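Local coordinates for calcium-regulated actin-bundling protein (PDB 4X3N) that binds and bundles actin filaments under the control of calcium, and may contribute to building and reorganizing filopodia and pseudopodia during cell movement, at residues F49-W54 with A273-W278; D93-I98 with D148-F153; E191-R196 with N238-S243; R206-S211 with N223-I228. One frame throughout, in Å; residues are numbered along the deposited sequence.

Contact 1 (F49-W54 with A273-W278); sequences FLNAYW and AGAIWW
N51 and G274 bring their CA atoms within 4.4 Å where the helical segments 49-54 and 273-278 cross, their axes 7.5 Å apart at closest and their directions 126° apart. Such an approach leaves no space for a side chain at G274, since a CB there would run into the backbone N of N51 and the CB of L50. W54 lies over this close crossing. Its CG stands anti to the backbone N (chi1 -165°), which swings the indole across the first turn of the other helix. A273 CB sits over one face of the five-membered ring, a CH-pi contact 3.4 Å from the centroid, and G274 CA lies over the six-membered ring. At the far end W54 CH2 touches W277 CB at 3.4 Å, the two indole planes being 48° apart. Replacing W54 by an alanine is likely to strip the aromatic cover from A273 and G274 and take away one of the neighbours of W277. On the flank, N51 OD1 accepts from A275 N at 3.0 Å, with the donor tilted from the carbonyl plane, so an early amide of the second helix is tied to the first. L50 also points toward the second helix, its CD1 3.7 Å from W278 CE3. Helix 61-79 closes the junction: I64 touches L50, A61 meets both W54 and W277, and W278 goes edge-to-face with Y65 and W69.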
loop_
_atom_site.group_PDB
_atom_site.type_symbol
_atom_site.label_atom_id
_atom_site.label_comp_id
_atom_site.label_asym_id
_atom_site.label_seq_id
_atom_site.Cartn_x
_atom_site.Cartn_y
_atom_site.Cartn_z
ATOM N N PHE A 49 14.975 21.404 4.573
ATOM C CA PHE A 49 15.460 21.352 5.983
ATOM C C PHE A 49 16.732 22.187 6.202
ATOM O O PHE A 49 16.798 23.014 7.127
ATOM C CB PHE A 49 15.683 19.913 6.393
ATOM C CG PHE A 49 16.299 19.769 7.796
ATOM C CD1 PHE A 49 15.538 19.996 8.893
ATOM C CD2 PHE A 49 17.619 19.475 7.963
ATOM C CE1 PHE A 49 16.069 19.916 10.176
ATOM C CE2 PHE A 49 18.160 19.390 9.256
ATOM C CZ PHE A 49 17.361 19.615 10.337
ATOM N N LEU A 50 17.737 21.962 5.336
ATOM C CA LEU A 50 19.000 22.624 5.441
ATOM C C LEU A 50 18.868 24.136 5.267
ATOM O O LEU A 50 19.409 24.880 6.088
ATOM C CB LEU A 50 20.005 22.056 4.465
ATOM C CG LEU A 50 20.464 20.646 4.690
ATOM C CD1 LEU A 50 21.247 20.192 3.483
ATOM C CD2 LEU A 50 21.330 20.470 5.942
ATOM N N ASN A 51 18.153 24.606 4.249
ATOM C CA ASN A 51 17.883 26.032 4.147
ATOM C C ASN A 51 17.289 26.638 5.405
ATOM O O ASN A 51 17.620 27.748 5.731
ATOM C CB ASN A 51 16.897 26.346 3.033
ATOM C CG ASN A 51 17.553 26.300 1.661
ATOM O OD1 ASN A 51 18.762 26.424 1.541
ATOM N ND2 ASN A 51 16.747 26.142 0.635
ATOM N N ALA A 52 16.361 25.941 6.045
ATOM C CA ALA A 52 15.654 26.493 7.171
ATOM C C ALA A 52 16.580 26.549 8.415
ATOM O O ALA A 52 16.529 27.476 9.220
ATOM C CB ALA A 52 14.427 25.674 7.497
ATOM N N TYR A 53 17.420 25.554 8.555
ATOM C CA TYR A 53 18.165 25.417 9.780
ATOM C C TYR A 53 19.671 25.575 9.554
ATOM O O TYR A 53 20.485 25.106 10.362
ATOM C CB TYR A 53 17.845 24.066 10.401
ATOM C CG TYR A 53 16.535 24.017 11.095
ATOM C CD1 TYR A 53 16.346 24.638 12.319
ATOM C CD2 TYR A 53 15.446 23.357 10.509
ATOM C CE1 TYR A 53 15.101 24.610 12.926
ATOM C CE2 TYR A 53 14.217 23.280 11.115
ATOM C CZ TYR A 53 14.027 23.913 12.330
ATOM O OH TYR A 53 12.770 23.919 12.889
ATOM N N TRP A 54 20.068 26.236 8.476
ATOM C CA TRP A 54 21.485 26.299 8.128
ATOM C C TRP A 54 22.345 26.857 9.311
ATOM O O TRP A 54 23.448 26.354 9.572
ATOM C CB TRP A 54 21.690 27.145 6.826
ATOM C CG TRP A 54 23.036 26.949 6.247
ATOM C CD1 TRP A 54 24.067 27.874 6.190
ATOM C CD2 TRP A 54 23.544 25.748 5.689
ATOM N NE1 TRP A 54 25.165 27.292 5.645
ATOM C CE2 TRP A 54 24.869 25.991 5.315
ATOM C CE3 TRP A 54 23.019 24.464 5.520
ATOM C CZ2 TRP A 54 25.665 25.014 4.742
ATOM C CZ3 TRP A 54 23.811 23.491 4.932
ATOM C CH2 TRP A 54 25.110 23.761 4.548
ATOM N N ALA A 273 21.366 28.937 1.546
ATOM C CA ALA A 273 22.673 28.346 1.803
ATOM C C ALA A 273 22.671 26.848 1.719
ATOM O O ALA A 273 23.629 26.249 1.287
ATOM C CB ALA A 273 23.220 28.776 3.171
ATOM N N GLY A 274 21.620 26.213 2.159
ATOM C CA GLY A 274 21.614 24.750 2.137
ATOM C C GLY A 274 21.557 24.275 0.669
ATOM O O GLY A 274 22.205 23.304 0.271
ATOM N N ALA A 275 20.744 24.950 -0.115
ATOM C CA ALA A 275 20.585 24.554 -1.509
ATOM C C ALA A 275 21.877 24.749 -2.218
ATOM O O ALA A 275 22.251 23.926 -3.019
ATOM C CB ALA A 275 19.510 25.377 -2.165
ATOM N N ILE A 276 22.606 25.818 -1.858
ATOM C CA ILE A 276 23.881 26.112 -2.490
ATOM C C ILE A 276 24.853 25.062 -2.088
ATOM O O ILE A 276 25.476 24.455 -2.933
ATOM C CB ILE A 276 24.382 27.563 -2.211
ATOM C CG1 ILE A 276 23.444 28.624 -2.787
ATOM C CG2 ILE A 276 25.798 27.732 -2.726
ATOM C CD1 ILE A 276 23.129 28.468 -4.264
ATOM N N TRP A 277 24.941 24.749 -0.795
ATOM C CA TRP A 277 25.857 23.706 -0.356
ATOM C C TRP A 277 25.527 22.337 -1.034
ATOM O O TRP A 277 26.414 21.596 -1.459
ATOM C CB TRP A 277 25.800 23.572 1.190
ATOM C CG TRP A 277 26.749 22.497 1.746
ATOM C CD1 TRP A 277 28.029 22.692 2.247
ATOM C CD2 TRP A 277 26.505 21.092 1.848
ATOM N NE1 TRP A 277 28.568 21.497 2.652
ATOM C CE2 TRP A 277 27.669 20.497 2.398
ATOM C CE3 TRP A 277 25.429 20.267 1.502
ATOM C CZ2 TRP A 277 27.778 19.118 2.606
ATOM C CZ3 TRP A 277 25.530 18.904 1.723
ATOM C CH2 TRP A 277 26.704 18.341 2.271
ATOM N N TRP A 278 24.238 21.986 -1.111
ATOM C CA TRP A 278 23.863 20.631 -1.591
ATOM C C TRP A 278 24.232 20.478 -3.046
ATOM O O TRP A 278 24.805 19.492 -3.474
ATOM C CB TRP A 278 22.348 20.431 -1.436
ATOM C CG TRP A 278 21.900 19.038 -1.699
ATOM C CD1 TRP A 278 21.562 18.486 -2.934
ATOM C CD2 TRP A 278 21.712 17.998 -0.742
ATOM N NE1 TRP A 278 21.152 17.225 -2.770
ATOM C CE2 TRP A 278 21.240 16.880 -1.440
ATOM C CE3 TRP A 278 21.861 17.908 0.650
ATOM C CZ2 TRP A 278 20.964 15.662 -0.799
ATOM C CZ3 TRP A 278 21.568 16.696 1.286
ATOM C CH2 TRP A 278 21.108 15.614 0.576
#

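Contact 2 (D93-I98 with D148-F153); sequences DLDFDI and DGRVSF. With CA (calcium ion), chain D.
R150 grips D93 side-on with two nitrogens: NE donates to OD1 at 2.7 Å, a salt bridge near the guanidinium plane, and NH2 reaches the backbone O of D93 at 3.2 Å. The carboxylate is met from above its own plane. Bends at chi2 (-73°) and chi3 (-62°) fold the arginine back across the other strand, so that D95 N lies over the guanidinium centre. A methionine in place of R150 would probably leave D93 OD1 without its cation and D93 O without this donor. OD2 of D93 has K39 as its salt-bridge partner. In the backbone, L94 and V151 form an antiparallel hydrogen-bonded pair, with V151 N to L94 O at 2.7 Å and L94 N to V151 O at 2.8 Å. F96 lays CE1 against G149, and a water joins F96 N to G149 O. The backbone of R150 faces the calcium ion, which its O binds at 2.3 Å. D148 OD1 binds the ion at 2.5 Å and also accepts from R150 N in an Asx turn. D144, N146 and E155 complete the protein ligands, as in an EF-hand loop, whose short strand here pairs with 93-95.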
loop_
_atom_site.group_PDB
_atom_site.type_symbol
_atom_site.label_atom_id
_atom_site.label_comp_id
_atom_site.label_asym_id
_atom_site.label_seq_id
_atom_site.Cartn_x
_atom_site.Cartn_y
_atom_site.Cartn_z
ATOM N N ASP A 93 8.837 8.873 0.956
ATOM C CA ASP A 93 8.586 8.394 2.314
ATOM C C ASP A 93 8.508 6.840 2.400
ATOM O O ASP A 93 8.516 6.136 1.404
ATOM C CB ASP A 93 7.431 9.131 2.862
ATOM C CG ASP A 93 6.085 8.807 2.149
ATOM O OD1 ASP A 93 5.887 7.690 1.684
ATOM O OD2 ASP A 93 5.286 9.705 1.969
ATOM N N LEU A 94 8.565 6.335 3.609
ATOM C CA LEU A 94 8.640 4.928 3.912
ATOM C C LEU A 94 7.481 4.510 4.854
ATOM O O LEU A 94 7.111 5.242 5.804
ATOM C CB LEU A 94 9.950 4.612 4.646
ATOM C CG LEU A 94 11.280 5.216 4.127
ATOM C CD1 LEU A 94 12.427 4.748 5.034
ATOM C CD2 LEU A 94 11.503 4.789 2.678
ATOM N N ASP A 95 6.942 3.303 4.653
ATOM C CA ASP A 95 5.989 2.786 5.622
ATOM C C ASP A 95 6.792 2.438 6.877
ATOM O O ASP A 95 8.045 2.465 6.832
ATOM C CB ASP A 95 5.132 1.669 5.039
ATOM C CG ASP A 95 5.829 0.302 4.876
ATOM O OD1 ASP A 95 6.814 -0.088 5.575
ATOM O OD2 ASP A 95 5.255 -0.482 4.030
ATOM N N PHE A 96 6.128 2.052 7.941
ATOM C CA PHE A 96 6.833 1.819 9.195
ATOM C C PHE A 96 7.785 0.581 9.181
ATOM O O PHE A 96 8.853 0.556 9.873
ATOM C CB PHE A 96 5.831 1.706 10.362
ATOM C CG PHE A 96 5.229 3.005 10.836
ATOM C CD1 PHE A 96 5.490 4.211 10.247
ATOM C CD2 PHE A 96 4.316 2.963 11.874
ATOM C CE1 PHE A 96 4.878 5.353 10.694
ATOM C CE2 PHE A 96 3.713 4.108 12.337
ATOM C CZ PHE A 96 3.999 5.315 11.754
ATOM N N ASP A 97 7.467 -0.432 8.387
ATOM C CA ASP A 97 8.360 -1.566 8.342
ATOM C C ASP A 97 9.639 -1.175 7.589
ATOM O O ASP A 97 10.750 -1.513 8.031
ATOM C CB ASP A 97 7.702 -2.791 7.720
ATOM C CG ASP A 97 6.691 -3.438 8.645
ATOM O OD1 ASP A 97 6.889 -3.466 9.873
ATOM O OD2 ASP A 97 5.697 -3.908 8.129
ATOM N N ILE A 98 9.482 -0.496 6.447
ATOM C CA ILE A 98 10.632 -0.052 5.728
ATOM C C ILE A 98 11.467 1.017 6.524
ATOM O O ILE A 98 12.692 0.982 6.492
ATOM C CB ILE A 98 10.249 0.474 4.348
ATOM C CG1 ILE A 98 9.479 -0.567 3.535
ATOM C CG2 ILE A 98 11.493 0.859 3.602
ATOM C CD1 ILE A 98 10.175 -1.921 3.354
ATOM N N ASP A 148 0.341 9.896 8.810
ATOM C CA ASP A 148 0.006 9.192 7.591
ATOM C C ASP A 148 0.530 7.795 7.568
ATOM O O ASP A 148 0.387 7.123 6.583
ATOM C CB ASP A 148 0.361 10.025 6.330
ATOM C CG ASP A 148 1.855 10.194 6.144
ATOM O OD1 ASP A 148 2.580 9.735 7.002
ATOM O OD2 ASP A 148 2.293 10.776 5.148
ATOM N N GLY A 149 1.132 7.347 8.670
ATOM C CA GLY A 149 1.814 6.061 8.759
ATOM C C GLY A 149 3.070 5.953 7.879
ATOM O O GLY A 149 3.534 4.835 7.592
ATOM N N ARG A 150 3.587 7.097 7.407
ATOM C CA ARG A 150 4.771 7.138 6.576
ATOM C C ARG A 150 5.861 8.021 7.225
ATOM O O ARG A 150 5.563 8.989 7.971
ATOM C CB ARG A 150 4.445 7.707 5.207
ATOM C CG ARG A 150 3.223 7.163 4.463
ATOM C CD ARG A 150 3.393 5.776 3.901
ATOM N NE ARG A 150 4.454 5.702 2.899
ATOM C CZ ARG A 150 4.730 4.620 2.187
ATOM N NH1 ARG A 150 3.988 3.504 2.342
ATOM N NH2 ARG A 150 5.739 4.629 1.315
ATOM N N VAL A 151 7.111 7.668 6.974
ATOM C CA VAL A 151 8.247 8.453 7.412
ATOM C C VAL A 151 8.987 9.044 6.191
ATOM O O VAL A 151 9.462 8.302 5.317
ATOM C CB VAL A 151 9.213 7.638 8.270
ATOM C CG1 VAL A 151 10.395 8.475 8.650
ATOM C CG2 VAL A 151 8.535 7.116 9.526
ATOM N N SER A 152 8.977 10.372 6.131
ATOM C CA SER A 152 9.675 11.128 5.145
ATOM C C SER A 152 11.086 11.396 5.661
ATOM O O SER A 152 11.343 11.261 6.848
ATOM C CB SER A 152 8.954 12.424 4.901
ATOM O OG SER A 152 8.830 13.155 6.122
ATOM N N PHE A 153 11.982 11.791 4.775
ATOM C CA PHE A 153 13.316 12.247 5.181
ATOM C C PHE A 153 13.208 13.477 6.012
ATOM O O PHE A 153 13.910 13.607 7.005
ATOM C CB PHE A 153 14.190 12.471 3.975
ATOM C CG PHE A 153 15.669 12.536 4.261
ATOM C CD1 PHE A 153 16.269 11.650 5.120
ATOM C CD2 PHE A 153 16.486 13.438 3.550
ATOM C CE1 PHE A 153 17.657 11.730 5.378
ATOM C CE2 PHE A 153 17.898 13.485 3.774
ATOM C CZ PHE A 153 18.450 12.667 4.706
HETATM CA CA CA D . 4.458 11.023 7.952
HETATM O O HOH W 1 3.061 2.124 8.199
HETATM O O HOH W 2 4.623 11.844 5.718
#

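Contact 3 (E191-R196 with N238-S243); sequences EEVNKR and NFALIS
V193 has CG1 anti to its backbone N (chi1 175°), and this one torsion spreads its two methyls over neighbouring residues of segment 238-243. CG1 meets L241 CD2 at 3.8 Å, the two side chains crossing at about a right angle. CG2 rests on the backbone of A240 instead, 3.6 Å from its O, with A240 CB a little farther off. L241 starts out along the flank of its helix, and its CG, beside the backbone N, carries CD2 back to the valine. One turn on, R196 CG, anti to the carbonyl carbon (chi1 -64°), packs on A240 CB at 3.8 Å; the bend at chi2 then turns the guanidinium back along its own helix. There NE donates to E192 OE2 at 2.5 Å, an almost straight bond lying in the guanidinium plane. K195 joins the same oxygen through a long ion pair, making a small salt-bridge network of E192, K195 and R196. The E192 bond probably steadies the guanidinium, leaving the aliphatic part against the alanine. A240 CB thus lies between V193 and R196, and no hydrogen bond crosses from one segment to the other. K286 of helix 273-290 touches both V193 and L241, while L237 and A244 continue the row of contacts on V193 along helix 232-255. The short axes run 8.8 Å apart at 171°, with V193 and A240 between the backbones. The two segments lie in the F-actin-bundling C-terminal family region, where helices 181-211 and 232-255 run as a long antiparallel pair with helix 273-290 alongside.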
loop_
_atom_site.group_PDB
_atom_site.type_symbol
_atom_site.label_atom_id
_atom_site.label_comp_id
_atom_site.label_asym_id
_atom_site.label_seq_id
_atom_site.Cartn_x
_atom_site.Cartn_y
_atom_site.Cartn_z
ATOM N N GLU A 191 19.685 17.323 -12.299
ATOM C CA GLU A 191 18.834 16.197 -12.576
ATOM C C GLU A 191 19.086 15.726 -14.015
ATOM O O GLU A 191 19.034 14.543 -14.315
ATOM C CB GLU A 191 17.343 16.501 -12.333
ATOM C CG GLU A 191 16.428 15.369 -12.764
ATOM C CD GLU A 191 16.811 13.984 -12.168
ATOM O OE1 GLU A 191 17.419 13.937 -11.052
ATOM O OE2 GLU A 191 16.518 12.936 -12.822
ATOM N N GLU A 192 19.365 16.643 -14.912
ATOM C CA GLU A 192 19.708 16.229 -16.259
ATOM C C GLU A 192 21.059 15.421 -16.277
ATOM O O GLU A 192 21.220 14.527 -17.063
ATOM C CB GLU A 192 19.725 17.471 -17.144
ATOM C CG GLU A 192 20.324 17.278 -18.521
ATOM C CD GLU A 192 19.535 16.348 -19.397
ATOM O OE1 GLU A 192 18.339 16.240 -19.160
ATOM O OE2 GLU A 192 20.138 15.723 -20.298
ATOM N N VAL A 193 22.022 15.711 -15.412
ATOM C CA VAL A 193 23.151 14.823 -15.297
ATOM C C VAL A 193 22.697 13.421 -14.893
ATOM O O VAL A 193 23.203 12.436 -15.425
ATOM C CB VAL A 193 24.203 15.322 -14.307
ATOM C CG1 VAL A 193 25.310 14.309 -14.128
ATOM C CG2 VAL A 193 24.770 16.675 -14.701
ATOM N N ASN A 194 21.775 13.298 -13.920
ATOM C CA ASN A 194 21.279 11.985 -13.576
ATOM C C ASN A 194 20.685 11.293 -14.794
ATOM O O ASN A 194 20.947 10.103 -15.055
ATOM C CB ASN A 194 20.252 12.044 -12.482
ATOM C CG ASN A 194 20.900 12.420 -11.158
ATOM O OD1 ASN A 194 22.051 12.106 -10.935
ATOM N ND2 ASN A 194 20.181 13.119 -10.323
ATOM N N LYS A 195 19.907 12.032 -15.560
ATOM C CA LYS A 195 19.315 11.394 -16.707
ATOM C C LYS A 195 20.421 10.900 -17.656
ATOM O O LYS A 195 20.307 9.856 -18.200
ATOM C CB LYS A 195 18.358 12.384 -17.336
ATOM C CG LYS A 195 17.566 11.850 -18.498
ATOM C CD LYS A 195 16.429 12.807 -18.953
ATOM C CE LYS A 195 16.797 13.788 -20.091
ATOM N NZ LYS A 195 17.588 13.303 -21.275
ATOM N N ARG A 196 21.468 11.667 -17.897
ATOM C CA ARG A 196 22.539 11.216 -18.803
ATOM C C ARG A 196 23.363 10.050 -18.219
ATOM O O ARG A 196 23.806 9.189 -18.935
ATOM C CB ARG A 196 23.435 12.369 -19.124
ATOM C CG ARG A 196 22.787 13.524 -19.897
ATOM C CD ARG A 196 22.112 12.992 -21.180
ATOM N NE ARG A 196 21.274 14.031 -21.749
ATOM C CZ ARG A 196 21.035 14.253 -23.057
ATOM N NH1 ARG A 196 21.538 13.477 -24.020
ATOM N NH2 ARG A 196 20.255 15.278 -23.403
ATOM N N ASN A 238 29.253 14.117 -20.371
ATOM C CA ASN A 238 30.307 15.127 -20.191
ATOM C C ASN A 238 29.829 16.541 -20.388
ATOM O O ASN A 238 30.181 17.446 -19.630
ATOM C CB ASN A 238 31.471 14.877 -21.134
ATOM C CG ASN A 238 32.226 13.564 -20.851
ATOM O OD1 ASN A 238 32.226 13.013 -19.744
ATOM N ND2 ASN A 238 32.920 13.084 -21.876
ATOM N N PHE A 239 28.980 16.759 -21.390
ATOM C CA PHE A 239 28.474 18.099 -21.637
ATOM C C PHE A 239 27.432 18.466 -20.564
ATOM O O PHE A 239 27.368 19.612 -20.128
ATOM C CB PHE A 239 27.904 18.261 -23.072
ATOM C CG PHE A 239 28.957 18.620 -24.141
ATOM C CD1 PHE A 239 29.204 19.958 -24.479
ATOM C CD2 PHE A 239 29.697 17.632 -24.802
ATOM C CE1 PHE A 239 30.143 20.290 -25.455
ATOM C CE2 PHE A 239 30.652 17.970 -25.785
ATOM C CZ PHE A 239 30.882 19.299 -26.103
ATOM N N ALA A 240 26.601 17.507 -20.160
ATOM C CA ALA A 240 25.594 17.783 -19.127
ATOM C C ALA A 240 26.299 18.216 -17.843
ATOM O O ALA A 240 25.823 19.105 -17.149
ATOM C CB ALA A 240 24.781 16.547 -18.874
ATOM N N LEU A 241 27.454 17.613 -17.557
ATOM C CA LEU A 241 28.250 17.988 -16.349
ATOM C C LEU A 241 28.740 19.452 -16.408
ATOM O O LEU A 241 28.831 20.134 -15.383
ATOM C CB LEU A 241 29.482 17.087 -16.191
ATOM C CG LEU A 241 29.279 15.680 -15.654
ATOM C CD1 LEU A 241 30.540 14.819 -15.821
ATOM C CD2 LEU A 241 28.842 15.757 -14.186
ATOM N N ILE A 242 29.012 19.937 -17.616
ATOM C CA ILE A 242 29.477 21.307 -17.802
ATOM C C ILE A 242 28.292 22.214 -17.602
ATOM O O ILE A 242 28.393 23.223 -16.913
ATOM C CB ILE A 242 30.121 21.483 -19.192
ATOM C CG1 ILE A 242 31.375 20.622 -19.259
ATOM C CG2 ILE A 242 30.432 22.951 -19.461
ATOM C CD1 ILE A 242 32.057 20.636 -20.613
ATOM N N SER A 243 27.140 21.838 -18.154
ATOM C CA SER A 243 25.990 22.688 -17.983
ATOM C C SER A 243 25.674 22.809 -16.539
ATOM O O SER A 243 25.289 23.885 -16.095
ATOM C CB SER A 243 24.764 22.173 -18.663
ATOM O OG SER A 243 25.156 21.861 -19.969
#

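Contact 4 (R206-S211 with N223-I228); sequences RLTEES and NMLAQI
At the far end of helix 181-211 the chain doubles back as a helical hairpin, with L207 the central side chain against helix 220-227. CD1 of L207 touches M224 CB at 3.7 Å and lies equally near L225 N, so this methyl is set against the backbone as well as the side chains. CD2 meets M224 CE at 3.9 Å, because the methionine bends at chi2 and chi3 and curls its methyl back over the leucine. The two side chains cross at about a right angle. Lower on the leucine, CB faces L225 CG at 4.0 Å, and I228 CD1 approaches L207 CD1 from the next turn. The segments run 142° apart in direction with axes 9.2 Å apart, an antiparallel but splayed pair joined by a short connection, all within the F-actin-bundling C-terminal family region. On one side, T208 OG1 lies 3.6 Å from L225 CD1, a van der Waals touch of the hydroxyl oxygen on a methyl, while its hydrogen bond goes to K204 O one turn back. On the other, R206 spreads its guanidinium over L207 CD2, and NH1 pairs with E210 OE2 at 3.3 Å. E203 OE2 pairs with NH2 of the same arginine.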
loop_
_atom_site.group_PDB
_atom_site.type_symbol
_atom_site.label_atom_id
_atom_site.label_comp_id
_atom_site.label_asym_id
_atom_site.label_seq_id
_atom_site.Cartn_x
_atom_site.Cartn_y
_atom_site.Cartn_z
ATOM N N ARG A 206 23.598 -2.823 -21.223
ATOM C CA ARG A 206 23.072 -3.472 -22.388
ATOM C C ARG A 206 24.217 -4.214 -23.055
ATOM O O ARG A 206 24.131 -5.416 -23.293
ATOM C CB ARG A 206 22.508 -2.463 -23.409
ATOM C CG ARG A 206 21.373 -3.023 -24.263
ATOM C CD ARG A 206 21.475 -2.731 -25.775
ATOM N NE ARG A 206 22.361 -1.658 -26.186
ATOM C CZ ARG A 206 23.091 -1.649 -27.307
ATOM N NH1 ARG A 206 23.057 -2.621 -28.173
ATOM N NH2 ARG A 206 23.879 -0.647 -27.580
ATOM N N LEU A 207 25.263 -3.478 -23.381
ATOM C CA LEU A 207 26.410 -4.048 -24.062
ATOM C C LEU A 207 27.095 -5.171 -23.267
ATOM O O LEU A 207 27.510 -6.181 -23.835
ATOM C CB LEU A 207 27.430 -2.970 -24.358
ATOM C CG LEU A 207 26.950 -1.856 -25.262
ATOM C CD1 LEU A 207 28.048 -0.819 -25.389
ATOM C CD2 LEU A 207 26.498 -2.391 -26.617
ATOM N N THR A 208 27.210 -4.989 -21.965
ATOM C CA THR A 208 27.783 -5.997 -21.114
ATOM C C THR A 208 27.054 -7.291 -21.304
ATOM O O THR A 208 27.692 -8.306 -21.507
ATOM C CB THR A 208 27.740 -5.583 -19.655
ATOM O OG1 THR A 208 28.545 -4.425 -19.509
ATOM C CG2 THR A 208 28.295 -6.663 -18.730
ATOM N N GLU A 209 25.725 -7.265 -21.238
ATOM C CA GLU A 209 24.932 -8.507 -21.282
ATOM C C GLU A 209 24.908 -9.133 -22.677
ATOM O O GLU A 209 24.660 -10.337 -22.810
ATOM C CB GLU A 209 23.506 -8.318 -20.734
ATOM C CG GLU A 209 23.007 -9.517 -19.923
ATOM C CD GLU A 209 23.625 -9.632 -18.505
ATOM O OE1 GLU A 209 24.621 -8.935 -18.160
ATOM O OE2 GLU A 209 23.110 -10.443 -17.702
ATOM N N GLU A 210 25.188 -8.337 -23.702
ATOM C CA GLU A 210 25.366 -8.890 -25.035
ATOM C C GLU A 210 26.759 -9.424 -25.223
ATOM O O GLU A 210 26.933 -10.445 -25.864
ATOM C CB GLU A 210 25.043 -7.859 -26.092
ATOM C CG GLU A 210 23.535 -7.706 -26.220
ATOM C CD GLU A 210 23.115 -6.335 -26.709
ATOM O OE1 GLU A 210 22.141 -5.778 -26.128
ATOM O OE2 GLU A 210 23.770 -5.822 -27.654
ATOM N N SER A 211 27.745 -8.718 -24.674
ATOM C CA SER A 211 29.127 -9.228 -24.520
ATOM C C SER A 211 29.189 -10.743 -24.260
ATOM O O SER A 211 30.073 -11.425 -24.724
ATOM C CB SER A 211 29.810 -8.545 -23.325
ATOM O OG SER A 211 31.097 -8.120 -23.669
ATOM N N ASN A 223 33.527 -4.483 -28.400
ATOM C CA ASN A 223 34.277 -3.334 -28.898
ATOM C C ASN A 223 33.601 -2.050 -28.529
ATOM O O ASN A 223 34.270 -1.006 -28.309
ATOM C CB ASN A 223 34.376 -3.395 -30.429
ATOM C CG ASN A 223 34.854 -4.745 -30.905
ATOM O OD1 ASN A 223 36.060 -5.001 -30.908
ATOM N ND2 ASN A 223 33.916 -5.636 -31.269
ATOM N N MET A 224 32.267 -2.111 -28.533
ATOM C CA MET A 224 31.477 -0.935 -28.227
ATOM C C MET A 224 31.771 -0.665 -26.761
ATOM O O MET A 224 32.197 0.449 -26.381
ATOM C CB MET A 224 29.991 -1.193 -28.473
ATOM C CG MET A 224 29.673 -1.739 -29.858
ATOM S SD MET A 224 28.121 -1.123 -30.540
ATOM C CE MET A 224 27.006 -2.541 -30.475
ATOM N N LEU A 225 31.611 -1.709 -25.943
ATOM C CA LEU A 225 31.823 -1.571 -24.501
ATOM C C LEU A 225 33.199 -1.000 -24.280
ATOM O O LEU A 225 33.371 -0.041 -23.523
ATOM C CB LEU A 225 31.682 -2.901 -23.799
ATOM C CG LEU A 225 30.913 -2.915 -22.495
ATOM C CD1 LEU A 225 31.460 -4.043 -21.645
ATOM C CD2 LEU A 225 30.956 -1.592 -21.737
ATOM N N ALA A 226 34.185 -1.532 -24.998
ATOM C CA ALA A 226 35.552 -1.067 -24.833
ATOM C C ALA A 226 35.679 0.375 -25.241
ATOM O O ALA A 226 36.464 1.107 -24.677
ATOM C CB ALA A 226 36.513 -1.929 -25.660
ATOM N N GLN A 227 34.910 0.794 -26.233
ATOM C CA GLN A 227 35.044 2.149 -26.749
ATOM C C GLN A 227 34.094 3.185 -26.080
ATOM O O GLN A 227 34.134 4.386 -26.391
ATOM C CB GLN A 227 34.814 2.109 -28.252
ATOM C CG GLN A 227 35.433 3.296 -28.981
ATOM C CD GLN A 227 36.963 3.289 -28.954
ATOM O OE1 GLN A 227 37.599 2.606 -29.755
ATOM N NE2 GLN A 227 37.554 4.068 -28.051
ATOM N N ILE A 228 33.292 2.717 -25.125
ATOM C CA ILE A 228 32.086 3.436 -24.713
ATOM C C ILE A 228 32.307 4.863 -24.302
ATOM O O ILE A 228 31.455 5.713 -24.556
ATOM C CB ILE A 228 31.332 2.712 -23.575
ATOM C CG1 ILE A 228 29.941 3.293 -23.441
ATOM C CG2 ILE A 228 32.093 2.817 -22.255
ATOM C CD1 ILE A 228 29.002 2.414 -22.687
#

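Overall arrangement
Contact 1 closes the widest loop of the four, bringing helix 273-290 back to helix 42-57, and the other three are nested within it. Contact 2 holds the calcium ion; its centre is 23 Å from that of contact 1, yet their nearest atoms are about 5 Å apart, and helix 42-57, which carries one side of contact 1, and helix 61-79 also touch contact 2. Contacts 3 and 4 share helix 181-211, with centres 22 Å apart, and contact 4 lies nested inside the loop of contact 3, nearer the hairpin tip. Helix 273-290, which starts in contact 1, also reaches contact 3 through K286. Contact 4 is remote from the calcium site, 39 Å from contact 2 between centres.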